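Local atomic coordinates of conserved membrane protein (Chlamydia abortus, PDB entry 6GZU), a protein that is a secreted bacterial effector combining deubiquitinating and acetyltransferase activities, probably through a cysteine-protease-like catalytic domain, and induces Golgi fragmentation. Residues Lys57-Tyr62 and Thr171-Val176; Arg145-Phe150 and Asn167-Arg172; Val222-Gly227 and Gln232-Glu237. All blocks are in the same frame, centred on the assembly; numbering follows the deposited sequence. Where two conformers were deposited one is given.

Interaction 1 (Lys57-Tyr62 and Thr171-Val176); sequences KDLHLY and TRLGNV. With ZN (zinc ion), chain C.
Leu61 and Val176 mark the nearest approach of the two backbones, with CA atoms 9.1 Å apart, so the turn after helix 51-58 and the C-terminal end of helix 159-174 meet through side chains alone. All the contact is aliphatic. Leu173 sets its CD2 methyl against both leucines of 57-62: it lies 3.6 Å from CD1 of Leu59, whose side chain runs at about a right angle to that of Leu173, and 3.8 Å from CD1 of Leu61. Leu61 in turn meets Val176 tip to tip, its CD2 lying 4.0 Å from Val176 CG2. That methyl is the valine branch beside the backbone N, while CG1, anti to that N (chi1 173°), stands slightly farther from the leucine.

Leu59 and Leu61 both point toward 171-176, on either side in sequence of His60, where the chain turns. This residue has positive phi (56°) and is the C-prime residue of a Schellman motif: Leu61 N bonds back to Leu56 O, and His60 N to Lys57 O at 3.0 Å. The same turn sends the imidazole away from the leucines, and its NE2 binds the zinc ion at 2.0 Å. Asp58 O sits over one face of this ring, offset toward the rim. Cys78, His80 and Cys95 complete the metal site, and Asp58 OD1 hydrogen-bonds NE2 of His80, a second-shell contact that probably helps orient that ligand. A helix-ending Schellman turn thus joins an apolar seam on the protease-like domain to a Cys2His2 zinc site.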
loop_
_atom_site.group_PDB
_atom_site.type_symbol
_atom_site.label_atom_id
_atom_site.label_comp_id
_atom_site.label_asym_id
_atom_site.label_seq_id
_atom_site.Cartn_x
_atom_site.Cartn_y
_atom_site.Cartn_z
ATOM N N LYS A 57 0.192 -7.035 11.493
ATOM C CA LYS A 57 -0.601 -6.351 12.537
ATOM C C LYS A 57 -1.983 -5.989 11.997
ATOM O O LYS A 57 -2.991 -6.133 12.703
ATOM C CB LYS A 57 0.100 -5.087 13.057
ATOM C CG LYS A 57 1.302 -5.380 13.987
ATOM C CD LYS A 57 2.074 -4.098 14.331
ATOM C CE LYS A 57 1.187 -3.126 15.128
ATOM N NZ LYS A 57 0.631 -3.757 16.378
ATOM N N ASP A 58 -2.074 -5.545 10.741
ATOM C CA ASP A 58 -3.400 -5.135 10.232
ATOM C C ASP A 58 -4.354 -6.315 10.053
ATOM O O ASP A 58 -5.565 -6.150 10.143
ATOM C CB ASP A 58 -3.255 -4.341 8.921
ATOM C CG ASP A 58 -2.709 -2.977 9.144
ATOM O OD1 ASP A 58 -2.960 -2.429 10.233
ATOM O OD2 ASP A 58 -2.073 -2.418 8.252
ATOM N N LEU A 59 -3.805 -7.523 9.876
ATOM C CA LEU A 59 -4.626 -8.742 9.812
ATOM C C LEU A 59 -4.762 -9.413 11.168
ATOM O O LEU A 59 -5.257 -10.555 11.259
ATOM C CB LEU A 59 -3.995 -9.739 8.824
ATOM C CG LEU A 59 -4.026 -9.162 7.397
ATOM C CD1 LEU A 59 -3.141 -10.046 6.466
ATOM C CD2 LEU A 59 -5.449 -9.148 6.961
ATOM N N HIS A 60 -4.355 -8.719 12.231
ATOM C CA HIS A 60 -4.408 -9.259 13.613
ATOM C C HIS A 60 -3.666 -10.565 13.809
ATOM O O HIS A 60 -4.098 -11.425 14.602
ATOM C CB HIS A 60 -5.865 -9.342 14.086
ATOM C CG HIS A 60 -6.627 -8.079 13.805
ATOM N ND1 HIS A 60 -7.456 -7.927 12.710
ATOM C CD2 HIS A 60 -6.616 -6.879 14.424
ATOM C CE1 HIS A 60 -7.985 -6.711 12.713
ATOM N NE2 HIS A 60 -7.496 -6.054 13.746
ATOM N N LEU A 61 -2.557 -10.702 13.087
ATOM C CA LEU A 61 -1.691 -11.851 13.154
ATOM C C LEU A 61 -0.398 -11.575 13.891
ATOM O O LEU A 61 0.532 -12.376 13.825
ATOM C CB LEU A 61 -1.378 -12.332 11.746
ATOM C CG LEU A 61 -2.594 -12.948 11.040
ATOM C CD1 LEU A 61 -2.293 -13.114 9.574
ATOM C CD2 LEU A 61 -2.955 -14.258 11.653
ATOM N N TYR A 62 -0.325 -10.504 14.665
ATOM C CA TYR A 62 0.925 -10.236 15.365
ATOM C C TYR A 62 0.693 -9.954 16.845
ATOM O O TYR A 62 -0.123 -9.115 17.190
ATOM C CB TYR A 62 1.682 -9.074 14.698
ATOM C CG TYR A 62 3.041 -8.961 15.305
ATOM C CD1 TYR A 62 4.012 -9.927 15.040
ATOM C CD2 TYR A 62 3.333 -7.957 16.223
ATOM C CE1 TYR A 62 5.251 -9.876 15.634
ATOM C CE2 TYR A 62 4.567 -7.898 16.830
ATOM C CZ TYR A 62 5.522 -8.865 16.532
ATOM O OH TYR A 62 6.766 -8.820 17.118
ATOM N N THR A 171 4.239 -16.181 2.164
ATOM C CA THR A 171 4.350 -17.470 2.843
ATOM C C THR A 171 3.533 -17.463 4.129
ATOM O O THR A 171 2.774 -18.413 4.406
ATOM C CB THR A 171 5.803 -17.765 3.124
ATOM O OG1 THR A 171 6.458 -17.923 1.854
ATOM C CG2 THR A 171 5.954 -19.103 3.945
ATOM N N ARG A 172 3.674 -16.416 4.950
ATOM C CA ARG A 172 2.922 -16.365 6.200
ATOM C C ARG A 172 1.415 -16.295 6.016
ATOM O O ARG A 172 0.663 -16.939 6.780
ATOM C CB ARG A 172 3.391 -15.215 7.089
ATOM C CG ARG A 172 4.889 -15.366 7.503
ATOM C CD ARG A 172 5.156 -14.358 8.628
ATOM N NE ARG A 172 6.575 -14.210 8.905
ATOM C CZ ARG A 172 7.234 -15.064 9.652
ATOM N NH1 ARG A 172 6.564 -16.073 10.195
ATOM N NH2 ARG A 172 8.525 -14.903 9.918
ATOM N N LEU A 173 0.949 -15.517 5.040
ATOM C CA LEU A 173 -0.484 -15.409 4.803
ATOM C C LEU A 173 -1.038 -16.690 4.196
ATOM O O LEU A 173 -2.182 -17.041 4.474
ATOM C CB LEU A 173 -0.844 -14.215 3.928
ATOM C CG LEU A 173 -0.416 -12.870 4.538
ATOM C CD1 LEU A 173 -1.026 -11.760 3.736
ATOM C CD2 LEU A 173 -0.904 -12.781 6.032
ATOM N N GLY A 174 -0.242 -17.403 3.386
ATOM C CA GLY A 174 -0.696 -18.697 2.867
ATOM C C GLY A 174 -0.987 -19.734 3.929
ATOM O O GLY A 174 -1.808 -20.656 3.751
ATOM N N ASN A 175 -0.350 -19.572 5.073
ATOM C CA ASN A 175 -0.557 -20.516 6.175
ATOM C C ASN A 175 -1.876 -20.214 6.913
ATOM O O ASN A 175 -2.351 -21.033 7.722
ATOM C CB ASN A 175 0.591 -20.411 7.181
ATOM C CG ASN A 175 1.920 -20.919 6.642
ATOM O OD1 ASN A 175 1.972 -21.792 5.772
ATOM N ND2 ASN A 175 3.011 -20.384 7.185
ATOM N N VAL A 176 -2.424 -19.032 6.694
ATOM C CA VAL A 176 -3.641 -18.596 7.404
ATOM C C VAL A 176 -4.872 -18.656 6.518
ATOM O O VAL A 176 -5.959 -19.008 6.986
ATOM C CB VAL A 176 -3.451 -17.140 7.962
ATOM C CG1 VAL A 176 -4.780 -16.576 8.578
ATOM C CG2 VAL A 176 -2.307 -17.134 8.996
HETATM ZN ZN ZN C . -8.199 -4.233 14.052
#

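Interaction 2 (Arg145-Phe150 and Asn167-Arg172); sequences REVVFF and NSIATR
Val147 of strand 146-150 points one methyl, CG2, at helix 159-174, where it meets Ile169 and Ala170. The side chains of Val147 and Ile169 cross at about a right angle and touch through their gamma methyls, with Val147 CG2 3.9 Å from Ile169 CG2. The longer CG1-CD1 arm of the isoleucine is not used: CG2 is the branch anti to the backbone N, while CG1 lies beside that N (chi1 -69°). On Ala170 the same valine methyl settles against the helix backbone itself, 4.0 Å from Ala170 CA and 4.1 Å from Ala170 CB. Ala170 ends at CB, and here the CA atoms of Val147 and Ala170 are 6.3 Å apart. At Val147 chi1 is -180°, which places CG1 anti to the backbone N and leaves CG2 beside it, facing the helix.

Alternation along the strand turns Glu146 away from the helix, and its carboxylate pairs with Arg144 and Lys190 and accepts a hydrogen bond from Tyr215. Arg145 and Glu146 together face Asn141 in a G1 beta bulge at the start of the strand. On the helix, Asn167 O accepts two bonds from Thr171, from N and from OG1, each 2.9 Å long and arriving on opposite faces of the carbonyl plane. Strand 146-150, helix 159-174 and strand 188-191 make a beta-alpha-beta unit, and Val189 of the last strand also touches Ala170. With only methyl groups and a CA atom meeting, the contact has no directional bond: buried van der Waals packing holds helix to sheet, while polar groups find their partners elsewhere.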
loop_
_atom_site.group_PDB
_atom_site.type_symbol
_atom_site.label_atom_id
_atom_site.label_comp_id
_atom_site.label_asym_id
_atom_site.label_seq_id
_atom_site.Cartn_x
_atom_site.Cartn_y
_atom_site.Cartn_z
ATOM N N ARG A 145 -5.558 -14.422 -3.128
ATOM C CA ARG A 145 -4.345 -15.029 -2.512
ATOM C C ARG A 145 -3.108 -14.547 -3.268
ATOM O O ARG A 145 -2.273 -15.355 -3.777
ATOM C CB ARG A 145 -4.404 -16.552 -2.460
ATOM C CG ARG A 145 -5.596 -17.023 -1.668
ATOM C CD ARG A 145 -5.540 -18.573 -1.526
ATOM N NE ARG A 145 -4.671 -19.032 -0.464
ATOM C CZ ARG A 145 -3.488 -19.597 -0.639
ATOM N NH1 ARG A 145 -2.908 -19.636 -1.844
ATOM N NH2 ARG A 145 -2.831 -20.063 0.433
ATOM N N GLU A 146 -2.972 -13.224 -3.341
ATOM C CA GLU A 146 -1.839 -12.654 -4.050
ATOM C C GLU A 146 -1.279 -11.477 -3.295
ATOM O O GLU A 146 -2.010 -10.740 -2.596
ATOM C CB GLU A 146 -2.233 -12.248 -5.486
ATOM C CG GLU A 146 -3.239 -11.117 -5.586
ATOM C CD GLU A 146 -3.785 -10.860 -7.012
ATOM O OE1 GLU A 146 -3.735 -11.779 -7.851
ATOM O OE2 GLU A 146 -4.233 -9.717 -7.339
ATOM N N VAL A 147 0.018 -11.279 -3.493
ATOM C CA VAL A 147 0.731 -10.075 -3.057
ATOM C C VAL A 147 1.231 -9.402 -4.311
ATOM O O VAL A 147 2.057 -9.960 -5.042
ATOM C CB VAL A 147 1.911 -10.441 -2.087
ATOM C CG1 VAL A 147 2.658 -9.163 -1.618
ATOM C CG2 VAL A 147 1.428 -11.276 -0.895
ATOM N N VAL A 148 0.659 -8.231 -4.604
ATOM C CA VAL A 148 1.030 -7.479 -5.787
ATOM C C VAL A 148 1.960 -6.324 -5.427
ATOM O O VAL A 148 1.673 -5.550 -4.515
ATOM C CB VAL A 148 -0.253 -6.914 -6.480
ATOM C CG1 VAL A 148 0.115 -6.015 -7.698
ATOM C CG2 VAL A 148 -1.124 -8.109 -6.907
ATOM N N PHE A 149 3.074 -6.226 -6.134
ATOM C CA PHE A 149 4.006 -5.134 -5.913
ATOM C C PHE A 149 4.068 -4.255 -7.160
ATOM O O PHE A 149 4.373 -4.738 -8.282
ATOM C CB PHE A 149 5.410 -5.716 -5.648
ATOM C CG PHE A 149 6.484 -4.675 -5.560
ATOM C CD1 PHE A 149 6.479 -3.738 -4.537
ATOM C CD2 PHE A 149 7.492 -4.632 -6.493
ATOM C CE1 PHE A 149 7.485 -2.788 -4.438
ATOM C CE2 PHE A 149 8.491 -3.696 -6.391
ATOM C CZ PHE A 149 8.482 -2.772 -5.389
ATOM N N PHE A 150 3.768 -2.974 -6.970
ATOM C CA PHE A 150 3.831 -1.998 -8.058
ATOM C C PHE A 150 4.914 -0.971 -7.849
ATOM O O PHE A 150 4.943 -0.296 -6.836
ATOM C CB PHE A 150 2.471 -1.278 -8.188
ATOM C CG PHE A 150 2.462 -0.190 -9.222
ATOM C CD1 PHE A 150 2.911 1.091 -8.899
ATOM C CD2 PHE A 150 2.033 -0.437 -10.528
ATOM C CE1 PHE A 150 2.937 2.089 -9.868
ATOM C CE2 PHE A 150 2.063 0.585 -11.496
ATOM C CZ PHE A 150 2.490 1.830 -11.148
ATOM N N ASN A 167 7.935 -12.138 -0.201
ATOM C CA ASN A 167 7.809 -13.597 -0.152
ATOM C C ASN A 167 7.542 -14.063 1.245
ATOM O O ASN A 167 6.847 -15.082 1.437
ATOM C CB ASN A 167 9.036 -14.265 -0.799
ATOM C CG ASN A 167 9.017 -14.098 -2.267
ATOM O OD1 ASN A 167 9.655 -13.148 -2.841
ATOM N ND2 ASN A 167 8.262 -14.940 -2.925
ATOM N N SER A 168 8.033 -13.324 2.242
ATOM C CA SER A 168 7.733 -13.709 3.603
ATOM C C SER A 168 6.248 -13.423 3.901
ATOM O O SER A 168 5.549 -14.261 4.505
ATOM C CB SER A 168 8.663 -12.981 4.549
ATOM O OG SER A 168 8.562 -13.497 5.842
ATOM N N ILE A 169 5.726 -12.279 3.472
ATOM C CA ILE A 169 4.299 -12.024 3.605
ATOM C C ILE A 169 3.528 -13.127 2.895
ATOM O O ILE A 169 2.548 -13.661 3.446
ATOM C CB ILE A 169 3.956 -10.645 2.975
ATOM C CG1 ILE A 169 4.562 -9.533 3.836
ATOM C CG2 ILE A 169 2.424 -10.478 2.809
ATOM C CD1 ILE A 169 4.602 -8.162 3.097
ATOM N N ALA A 170 3.901 -13.447 1.651
ATOM C CA ALA A 170 3.112 -14.438 0.888
ATOM C C ALA A 170 3.087 -15.765 1.610
ATOM O O ALA A 170 2.035 -16.461 1.633
ATOM C CB ALA A 170 3.714 -14.629 -0.486
ATOM N N THR A 171 4.239 -16.181 2.164
ATOM C CA THR A 171 4.350 -17.470 2.843
ATOM C C THR A 171 3.533 -17.463 4.129
ATOM O O THR A 171 2.774 -18.413 4.406
ATOM C CB THR A 171 5.803 -17.765 3.124
ATOM O OG1 THR A 171 6.458 -17.923 1.854
ATOM C CG2 THR A 171 5.954 -19.103 3.945
ATOM N N ARG A 172 3.674 -16.416 4.950
ATOM C CA ARG A 172 2.922 -16.365 6.200
ATOM C C ARG A 172 1.415 -16.295 6.016
ATOM O O ARG A 172 0.663 -16.939 6.780
ATOM C CB ARG A 172 3.391 -15.215 7.089
ATOM C CG ARG A 172 4.889 -15.366 7.503
ATOM C CD ARG A 172 5.156 -14.358 8.628
ATOM N NE ARG A 172 6.575 -14.210 8.905
ATOM C CZ ARG A 172 7.234 -15.064 9.652
ATOM N NH1 ARG A 172 6.564 -16.073 10.195
ATOM N NH2 ARG A 172 8.525 -14.903 9.918
#

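Interaction 3 (Val222-Gly227 and Gln232-Glu237); sequences VPPLMG and QYFLQE
A Met-aromatic contact between Met226 and Phe234 ties the loop leading into helix 228-241 back onto that helix, two turns or so from its N-cap, Gly227. The sulfur interaction is oblique: Met226 SD stands 4.5 Å from the centroid of the Phe234 ring, 31° off the ring normal. The two side chains cross at about a right angle. Bending of the methionine at chi3 (-68°) turns its terminal methyl toward the phenylalanine as well, obliquely to the ring, with Met226 CE 3.9 Å from Phe234 CD2.

Apolar contacts complete the pairing. The sulfur also lies 3.8 Å from Phe234 CB, so the methionine touches both the root and the ring of this residue. Phe234 reaches across from the helix with CG anti to its backbone N (chi1 -175°), which carries the far end of the ring to the proline-rich part of the loop. Helix 204-217 also packs against the pair: Trp207 touches Met226, and Leu210 touches Phe234. The contact is at the surface of the domain, away from the zinc site. At the outer end of the phenylalanine, Pro224 approaches obliquely, its CD 4.3 Å from Phe234 CZ.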
loop_
_atom_site.group_PDB
_atom_site.type_symbol
_atom_site.label_atom_id
_atom_site.label_comp_id
_atom_site.label_asym_id
_atom_site.label_seq_id
_atom_site.Cartn_x
_atom_site.Cartn_y
_atom_site.Cartn_z
ATOM N N VAL A 222 -2.788 -4.006 -15.950
ATOM C CA VAL A 222 -1.376 -3.596 -15.957
ATOM C C VAL A 222 -1.315 -2.383 -16.855
ATOM O O VAL A 222 -1.929 -2.395 -17.921
ATOM C CB VAL A 222 -0.479 -4.722 -16.506
ATOM C CG1 VAL A 222 0.962 -4.286 -16.639
ATOM C CG2 VAL A 222 -0.577 -5.950 -15.601
ATOM N N PRO A 223 -0.617 -1.321 -16.413
ATOM C CA PRO A 223 -0.604 -0.084 -17.196
ATOM C C PRO A 223 0.036 -0.345 -18.529
ATOM O O PRO A 223 0.888 -1.254 -18.673
ATOM C CB PRO A 223 0.329 0.844 -16.403
ATOM C CG PRO A 223 0.408 0.281 -15.075
ATOM C CD PRO A 223 0.148 -1.189 -15.168
ATOM N N PRO A 224 -0.354 0.444 -19.507
ATOM C CA PRO A 224 0.191 0.217 -20.832
ATOM C C PRO A 224 1.609 0.760 -20.986
ATOM O O PRO A 224 2.000 1.702 -20.291
ATOM C CB PRO A 224 -0.784 0.980 -21.725
ATOM C CG PRO A 224 -1.243 2.110 -20.867
ATOM C CD PRO A 224 -1.396 1.483 -19.501
ATOM N N LEU A 225 2.359 0.150 -21.898
ATOM C CA LEU A 225 3.656 0.647 -22.296
ATOM C C LEU A 225 3.370 1.791 -23.258
ATOM O O LEU A 225 2.651 1.618 -24.251
ATOM C CB LEU A 225 4.406 -0.467 -23.013
ATOM C CG LEU A 225 5.910 -0.328 -23.223
ATOM C CD1 LEU A 225 6.540 0.606 -22.193
ATOM C CD2 LEU A 225 6.510 -1.708 -23.113
ATOM N N MET A 226 3.916 2.965 -22.956
ATOM C CA MET A 226 3.587 4.173 -23.701
ATOM C C MET A 226 4.830 4.942 -24.034
ATOM O O MET A 226 5.841 4.784 -23.367
ATOM C CB MET A 226 2.676 5.061 -22.853
ATOM C CG MET A 226 1.268 4.519 -22.706
ATOM S SD MET A 226 0.328 5.516 -21.565
ATOM C CE MET A 226 1.187 5.129 -20.037
ATOM N N GLY A 227 4.765 5.775 -25.068
ATOM C CA GLY A 227 5.797 6.777 -25.254
ATOM C C GLY A 227 5.811 7.769 -24.091
ATOM O O GLY A 227 4.854 7.858 -23.325
ATOM N N GLN A 232 2.676 11.088 -20.170
ATOM C CA GLN A 232 2.378 12.342 -19.497
ATOM C C GLN A 232 0.922 12.703 -19.687
ATOM O O GLN A 232 0.250 13.096 -18.735
ATOM C CB GLN A 232 3.293 13.465 -19.985
ATOM C CG GLN A 232 4.723 13.308 -19.508
ATOM N N TYR A 233 0.410 12.525 -20.901
ATOM C CA TYR A 233 -1.001 12.839 -21.170
ATOM C C TYR A 233 -1.933 11.912 -20.394
ATOM O O TYR A 233 -2.992 12.330 -19.926
ATOM C CB TYR A 233 -1.294 12.746 -22.677
ATOM C CG TYR A 233 -1.193 14.054 -23.415
ATOM C CD1 TYR A 233 -0.078 14.884 -23.259
ATOM C CD2 TYR A 233 -2.195 14.444 -24.295
ATOM C CE1 TYR A 233 0.047 16.097 -23.956
ATOM N N PHE A 234 -1.520 10.651 -20.260
ATOM C CA PHE A 234 -2.266 9.627 -19.510
ATOM C C PHE A 234 -2.404 10.016 -18.039
ATOM O O PHE A 234 -3.498 9.959 -17.462
ATOM C CB PHE A 234 -1.542 8.284 -19.655
ATOM C CG PHE A 234 -2.252 7.114 -19.026
ATOM C CD1 PHE A 234 -3.380 6.574 -19.617
ATOM C CD2 PHE A 234 -1.738 6.506 -17.897
ATOM C CE1 PHE A 234 -4.013 5.464 -19.047
ATOM C CE2 PHE A 234 -2.362 5.386 -17.329
ATOM C CZ PHE A 234 -3.501 4.872 -17.898
ATOM N N LEU A 235 -1.289 10.403 -17.425
ATOM C CA LEU A 235 -1.279 10.820 -16.021
ATOM C C LEU A 235 -2.093 12.079 -15.846
ATOM O O LEU A 235 -2.796 12.244 -14.864
ATOM C CB LEU A 235 0.160 11.106 -15.582
ATOM C CG LEU A 235 0.748 10.637 -14.266
ATOM C CD1 LEU A 235 0.480 9.122 -14.058
ATOM C CD2 LEU A 235 2.246 10.915 -14.310
ATOM N N GLN A 236 -1.958 13.011 -16.788
ATOM C CA GLN A 236 -2.700 14.259 -16.691
ATOM C C GLN A 236 -4.197 14.011 -16.719
ATOM O O GLN A 236 -4.954 14.658 -15.995
ATOM C CB GLN A 236 -2.347 15.180 -17.849
ATOM C CG GLN A 236 -2.980 16.519 -17.740
ATOM C CD GLN A 236 -2.142 17.453 -16.891
ATOM O OE1 GLN A 236 -2.011 17.265 -15.678
ATOM N NE2 GLN A 236 -1.540 18.463 -17.543
ATOM N N GLU A 237 -4.626 13.087 -17.578
ATOM C CA GLU A 237 -6.043 12.721 -17.672
ATOM C C GLU A 237 -6.549 12.195 -16.326
ATOM O O GLU A 237 -7.661 12.509 -15.907
ATOM C CB GLU A 237 -6.232 11.627 -18.722
ATOM C CG GLU A 237 -7.689 11.290 -19.023
ATOM C CD GLU A 237 -7.850 10.597 -20.373
#

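How the interactions relate
Interactions 1 and 2 are neighbours, with centres 11 Å apart, and share Thr171 and Arg172 of helix 159-174. One end of that helix meets the turn beside the zinc site, while the preceding part packs on strand 146-150 of the mixed sheet; Gly174 CA touches Arg145 NH2 at 3.5 Å. Interaction 3 follows both along the chain and lies across the centre of the chain from interaction 1, about 35 Å away between centres. It still reaches interaction 2, through Phe150 CE2 and Pro223 CG, 4.0 Å apart. Strand 146-150 thus lies near interaction 1 at Arg145, just before it, and meets the loop before helix 228-241 at Phe150, its other end.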